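Local coordinates for protein ribonucleoside triphosphate reductase (Lactobacillus leichmannii, PDB 1L1L) that reduces ribonucleoside triphosphates to their deoxy forms as a monomeric, allosterically regulated, B12-dependent (class II) ribonucleotide reductase, at residues L74-S77 and L78-A82; I378-L381 and D382-K385; E595-I598 and Y599-N602. All blocks are in the same frame, centred on the assembly; numbering follows the deposited sequence.

In the fold
The three sites are local arrangements that follow one another along the chain without touching. Contact 1 is two successive turns of helix 72-90, near the N-terminus. Contact 2 is the passage from strand 377-380, which lies between strands 350-356 and 674-679 in a mixed sheet, into helix 381-386. Contact 3 is the connection from strand 593-596 to strand 603-611, in a separate antiparallel sheet. Centre to centre, contact 2 lies about 40 Å from contact 1 and about 44 Å from contact 3, across the middle of the chain; contacts 1 and 3 are about 50 Å apart. They sample a peripheral helix, what is probably the alpha-beta barrel and a hairpin within one large monomer.

Contact 1 (L74-S77 and L78-A82); sequences LKQS and LTEEA
Gln76 and Glu80 form an i to i+4 side-chain pair on the exposed side of helix 72-90, which belongs to the N-terminal alpha region of the reductase. The Gln76 chain leaves with CG opposite its backbone N (chi1 179°) and bends at the next bond, bringing the amide over toward the following turn. From there Gln76 NE2 donates to Glu80 OE2 at 3.1 Å. The bond is nearly straight and lies in the amide plane, and it uses the anti lone pair of the carboxylate oxygen. The two flat groups are turned 51° from each other and meet through a single N-H and one oxygen.

Beneath this pair run the usual helical bonds, such as Glu80 N to Gln76 O at 2.9 Å. On the opposite side of the helix axis, Leu78 is buried against Leu66 and Ile60, the latter on helix 48-60, while its CD1 approaches Leu74 CD1 at 4.4 Å. Glu81 turns its OE2 to Arg445 and Arg449, a double salt bridge that ties the helix to helix 436-450; its OE1 accepts from a water 2.7 Å away. Lys75 O is gripped twice by Thr79, whose backbone N (3.0 Å) and OG1 (2.7 Å) reach that oxygen from opposite faces of the carbonyl plane.

Contact 2 (I378-L381 and D382-K385); sequences IVNL and DLSK
The side-chain amide of Asn380 has Leu383 over one face, both the backbone N and the isobutyl group of that residue lying on the same side of the amide plane. Leu383 CD1 approaches Asn380 ND2 at 3.6 Å, and the two side chains cross at a slant. Next to the amide oxygen sits Asp382: its CB comes to 3.0 Å from Asn380 OD1, and the two side chains lie side by side, pointing the same way, their amide and carboxylate planes 32° apart.

The main polar bond of the amide is the one from Leu383 N to Asn380 OD1, 2.8 Å long and close to straight at the hydrogen. The donor nevertheless stands well above the carbonyl plane, 48° out of it, so the oxygen is approached over its face and not along a lone pair. CG of Asn380 lies opposite the backbone N (chi1 -170°), which carries the amide group toward the first turn of the helix.

The backbone oxygen of Asn380 carries two bonds, both from Ser384. Ser384 N donates to Asn380 O at 3.1 Å, and Ser384 OG donates to it at 2.8 Å from above the carbonyl plane. One residue on, Lys385 N closes the next helical turn on Leu381 O. Lys385 CG sits 3.3 Å from Leu381 O, and the bend of the chain at chi3 brings CE back to 3.5 Å from the same oxygen.

Backbone bonds to Thr675 and Val354 hold residues 378 and 379 in the sheet. The whole is a helix N-cap at a strand-to-helix junction, probably part of the ten-stranded alpha-beta barrel: Asn380 ends the strand and caps helix 381-386 at once.

Contact 3 (E595-I598 and Y599-N602); sequences EADI and YTEN
Ile598 and Tyr599 lie side by side and point the same way, the isoleucine spread over one face of the tyrosine ring. Its CG1 stands 3.6 Å from the ring centroid and only 5° off the normal, a CH-pi contact placed almost exactly over the centre, while CD1 continues outward to reach Tyr599 CZ at 3.8 Å. The branch is brought there by an Ile598 chi1 of 63°, which sets CG1 between the backbone N and the carbonyl carbon.

Asp597 is oriented quite differently. Its side chain crosses that of Tyr599 at about a right angle, with the carboxylate and ring planes 63° apart. Asp597 OD1 accepts from Tyr599 N at 3.1 Å, closing an Asx turn; the N-H points well at the oxygen but arrives from above the carboxylate plane. Asp597 OD2 lies 3.1 Å from Thr600 OG1, a weak bond at most, since that hydroxyl proton has a second acceptor within reach.

These residues begin the connection of a beta-hairpin between strands 593-596 and 603-611, where Asp597 still pairs through its backbone with Thr603. The ring is anchored at its far end by a hydrogen bond between Tyr599 OH and Gln687 N. A salt bridge from Asp597 OD2 to Arg576, on strand 570-578, together with the N-H on OD1, would favour the ionised form of this buried carboxylate.

Contact 1 (L74-S77 and L78-A82)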
# COMPACT_ATOMS: atom_id res chain seq x y z
N LEU A 74 -16.65 -28.59 12.45
CA LEU A 74 -16.29 -27.35 11.76
C LEU A 74 -15.24 -26.57 12.54
O LEU A 74 -14.25 -26.11 11.99
CB LEU A 74 -17.54 -26.47 11.59
CG LEU A 74 -17.33 -25.06 11.03
CD1 LEU A 74 -16.74 -25.16 9.63
CD2 LEU A 74 -18.66 -24.31 11.00
N LYS A 75 -15.48 -26.42 13.84
CA LYS A 75 -14.59 -25.68 14.71
C LYS A 75 -13.22 -26.32 14.89
O LYS A 75 -12.22 -25.61 15.05
CB LYS A 75 -15.27 -25.47 16.06
CG LYS A 75 -16.63 -24.82 15.92
CD LYS A 75 -17.30 -24.60 17.26
CE LYS A 75 -16.55 -23.59 18.10
NZ LYS A 75 -17.21 -23.40 19.43
N GLN A 76 -13.15 -27.65 14.84
CA GLN A 76 -11.88 -28.34 14.99
C GLN A 76 -11.08 -28.27 13.70
O GLN A 76 -9.85 -28.20 13.72
CB GLN A 76 -12.10 -29.81 15.38
CG GLN A 76 -10.81 -30.61 15.54
CD GLN A 76 -9.81 -29.96 16.48
OE1 GLN A 76 -10.19 -29.36 17.49
NE2 GLN A 76 -8.53 -30.09 16.16
N SER A 77 -11.79 -28.32 12.57
CA SER A 77 -11.16 -28.26 11.26
C SER A 77 -10.51 -26.88 11.12
O SER A 77 -9.37 -26.76 10.66
CB SER A 77 -12.22 -28.46 10.17
OG SER A 77 -11.62 -28.57 8.89
N LEU A 78 -11.26 -25.85 11.52
CA LEU A 78 -10.77 -24.48 11.46
C LEU A 78 -9.61 -24.31 12.41
O LEU A 78 -8.63 -23.62 12.10
CB LEU A 78 -11.89 -23.51 11.82
CG LEU A 78 -12.91 -23.27 10.72
CD1 LEU A 78 -13.92 -22.24 11.20
CD2 LEU A 78 -12.21 -22.78 9.45
N THR A 79 -9.70 -24.95 13.58
CA THR A 79 -8.63 -24.86 14.55
C THR A 79 -7.35 -25.44 13.95
O THR A 79 -6.28 -24.84 14.04
CB THR A 79 -8.98 -25.60 15.86
OG1 THR A 79 -10.08 -24.94 16.50
CG2 THR A 79 -7.79 -25.60 16.82
N GLU A 80 -7.45 -26.60 13.30
CA GLU A 80 -6.27 -27.21 12.69
C GLU A 80 -5.73 -26.37 11.53
O GLU A 80 -4.51 -26.32 11.30
CB GLU A 80 -6.58 -28.63 12.20
CG GLU A 80 -6.40 -29.69 13.29
CD GLU A 80 -6.93 -31.07 12.89
OE1 GLU A 80 -6.59 -31.55 11.78
OE2 GLU A 80 -7.67 -31.68 13.70
N GLU A 81 -6.62 -25.71 10.80
CA GLU A 81 -6.17 -24.88 9.68
C GLU A 81 -5.38 -23.71 10.26
O GLU A 81 -4.35 -23.32 9.72
CB GLU A 81 -7.36 -24.34 8.90
CG GLU A 81 -6.96 -23.72 7.57
CD GLU A 81 -8.12 -23.04 6.86
OE1 GLU A 81 -9.26 -23.54 6.96
OE2 GLU A 81 -7.88 -22.00 6.19
N ALA A 82 -5.88 -23.17 11.36
CA ALA A 82 -5.24 -22.06 12.05
C ALA A 82 -3.87 -22.46 12.58
O ALA A 82 -2.94 -21.66 12.61
CB ALA A 82 -6.12 -21.59 13.20
O HOH W 1 -10.51 -25.91 7.16

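Contact 2 (I378-L381 and D382-K385)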
# COMPACT_ATOMS: atom_id res chain seq x y z
N ILE A 378 1.95 4.49 -16.11
CA ILE A 378 0.94 4.10 -17.07
C ILE A 378 0.04 2.98 -16.57
O ILE A 378 0.49 2.08 -15.87
CB ILE A 378 1.59 3.65 -18.38
CG1 ILE A 378 2.40 4.80 -18.99
CG2 ILE A 378 0.54 3.16 -19.33
CD1 ILE A 378 3.19 4.38 -20.20
N VAL A 379 -1.24 3.06 -16.93
CA VAL A 379 -2.20 2.03 -16.56
C VAL A 379 -3.02 1.69 -17.80
O VAL A 379 -3.72 2.56 -18.34
CB VAL A 379 -3.14 2.49 -15.44
CG1 VAL A 379 -4.18 1.43 -15.16
CG2 VAL A 379 -2.33 2.79 -14.20
N ASN A 380 -2.93 0.45 -18.26
CA ASN A 380 -3.68 0.02 -19.43
C ASN A 380 -5.00 -0.59 -18.97
O ASN A 380 -5.07 -1.78 -18.63
CB ASN A 380 -2.88 -1.01 -20.24
CG ASN A 380 -3.51 -1.29 -21.59
OD1 ASN A 380 -4.72 -1.45 -21.70
ND2 ASN A 380 -2.69 -1.38 -22.63
N LEU A 381 -6.05 0.23 -18.95
CA LEU A 381 -7.37 -0.20 -18.52
C LEU A 381 -7.96 -1.25 -19.47
O LEU A 381 -8.72 -2.13 -19.06
CB LEU A 381 -8.31 1.01 -18.41
CG LEU A 381 -7.94 2.02 -17.31
CD1 LEU A 381 -8.80 3.27 -17.41
CD2 LEU A 381 -8.12 1.35 -15.95
N ASP A 382 -7.59 -1.13 -20.74
CA ASP A 382 -8.02 -2.04 -21.80
C ASP A 382 -7.64 -3.47 -21.43
O ASP A 382 -8.50 -4.35 -21.29
CB ASP A 382 -7.34 -1.63 -23.11
CG ASP A 382 -7.80 -2.45 -24.30
OD1 ASP A 382 -7.15 -2.35 -25.37
OD2 ASP A 382 -8.81 -3.17 -24.17
N LEU A 383 -6.34 -3.71 -21.29
CA LEU A 383 -5.84 -5.04 -20.93
C LEU A 383 -6.31 -5.49 -19.55
O LEU A 383 -6.54 -6.68 -19.33
CB LEU A 383 -4.31 -5.05 -20.94
CG LEU A 383 -3.57 -4.92 -22.27
CD1 LEU A 383 -2.08 -4.87 -22.00
CD2 LEU A 383 -3.91 -6.08 -23.18
N SER A 384 -6.44 -4.54 -18.63
CA SER A 384 -6.86 -4.84 -17.26
C SER A 384 -8.29 -5.35 -17.18
O SER A 384 -8.60 -6.19 -16.34
CB SER A 384 -6.73 -3.59 -16.37
OG SER A 384 -5.38 -3.21 -16.20
N LYS A 385 -9.16 -4.85 -18.05
CA LYS A 385 -10.55 -5.30 -18.03
C LYS A 385 -10.79 -6.55 -18.87
O LYS A 385 -11.76 -7.26 -18.64
CB LYS A 385 -11.47 -4.17 -18.53
CG LYS A 385 -11.58 -3.00 -17.58
CD LYS A 385 -12.61 -1.98 -18.02
CE LYS A 385 -12.12 -1.17 -19.21
NZ LYS A 385 -13.07 -0.06 -19.53

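Contact 3 (E595-I598 and Y599-N602)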
# COMPACT_ATOMS: atom_id res chain seq x y z
N GLU A 595 26.98 4.71 14.24
CA GLU A 595 27.53 6.03 13.99
C GLU A 595 26.37 7.02 13.98
O GLU A 595 25.23 6.64 13.69
CB GLU A 595 28.22 6.06 12.62
CG GLU A 595 27.23 5.98 11.47
CD GLU A 595 27.87 5.69 10.13
OE1 GLU A 595 28.78 6.45 9.72
OE2 GLU A 595 27.44 4.70 9.48
N ALA A 596 26.65 8.27 14.31
CA ALA A 596 25.60 9.28 14.29
C ALA A 596 25.19 9.45 12.82
O ALA A 596 26.04 9.46 11.93
CB ALA A 596 26.13 10.59 14.86
N ASP A 597 23.89 9.55 12.57
CA ASP A 597 23.37 9.72 11.21
C ASP A 597 23.60 11.19 10.84
O ASP A 597 23.31 12.08 11.62
CB ASP A 597 21.89 9.36 11.20
CG ASP A 597 21.17 9.78 9.93
OD1 ASP A 597 21.75 9.71 8.82
OD2 ASP A 597 20.00 10.17 10.05
N ILE A 598 24.15 11.43 9.66
CA ILE A 598 24.43 12.80 9.22
C ILE A 598 23.25 13.49 8.54
O ILE A 598 23.27 14.71 8.35
CB ILE A 598 25.64 12.85 8.25
CG1 ILE A 598 25.32 12.08 6.96
CG2 ILE A 598 26.87 12.30 8.93
CD1 ILE A 598 26.50 11.90 6.03
N TYR A 599 22.23 12.73 8.17
CA TYR A 599 21.07 13.28 7.49
C TYR A 599 19.91 13.66 8.40
O TYR A 599 18.98 14.36 7.98
CB TYR A 599 20.57 12.31 6.42
CG TYR A 599 21.62 11.90 5.42
CD1 TYR A 599 22.25 12.86 4.62
CD2 TYR A 599 22.03 10.57 5.32
CE1 TYR A 599 23.26 12.50 3.75
CE2 TYR A 599 23.03 10.20 4.45
CZ TYR A 599 23.66 11.17 3.67
OH TYR A 599 24.68 10.80 2.84
N THR A 600 19.95 13.21 9.64
CA THR A 600 18.87 13.49 10.58
C THR A 600 19.41 13.70 11.98
O THR A 600 20.27 12.95 12.45
CB THR A 600 17.85 12.33 10.63
OG1 THR A 600 17.53 11.92 9.29
CG2 THR A 600 16.57 12.78 11.32
N GLU A 601 18.88 14.71 12.65
CA GLU A 601 19.29 15.06 14.00
C GLU A 601 18.90 13.97 15.00
O GLU A 601 17.90 13.28 14.82
CB GLU A 601 18.64 16.38 14.38
CG GLU A 601 19.11 16.97 15.68
CD GLU A 601 18.73 18.43 15.82
OE1 GLU A 601 17.61 18.79 15.39
OE2 GLU A 601 19.54 19.21 16.36
N ASN A 602 19.70 13.82 16.06
CA ASN A 602 19.45 12.84 17.13
C ASN A 602 19.08 11.45 16.62
O ASN A 602 18.15 10.83 17.14
CB ASN A 602 18.34 13.32 18.05
CG ASN A 602 18.60 14.70 18.60
OD1 ASN A 602 19.62 14.96 19.24
ND2 ASN A 602 17.66 15.61 18.35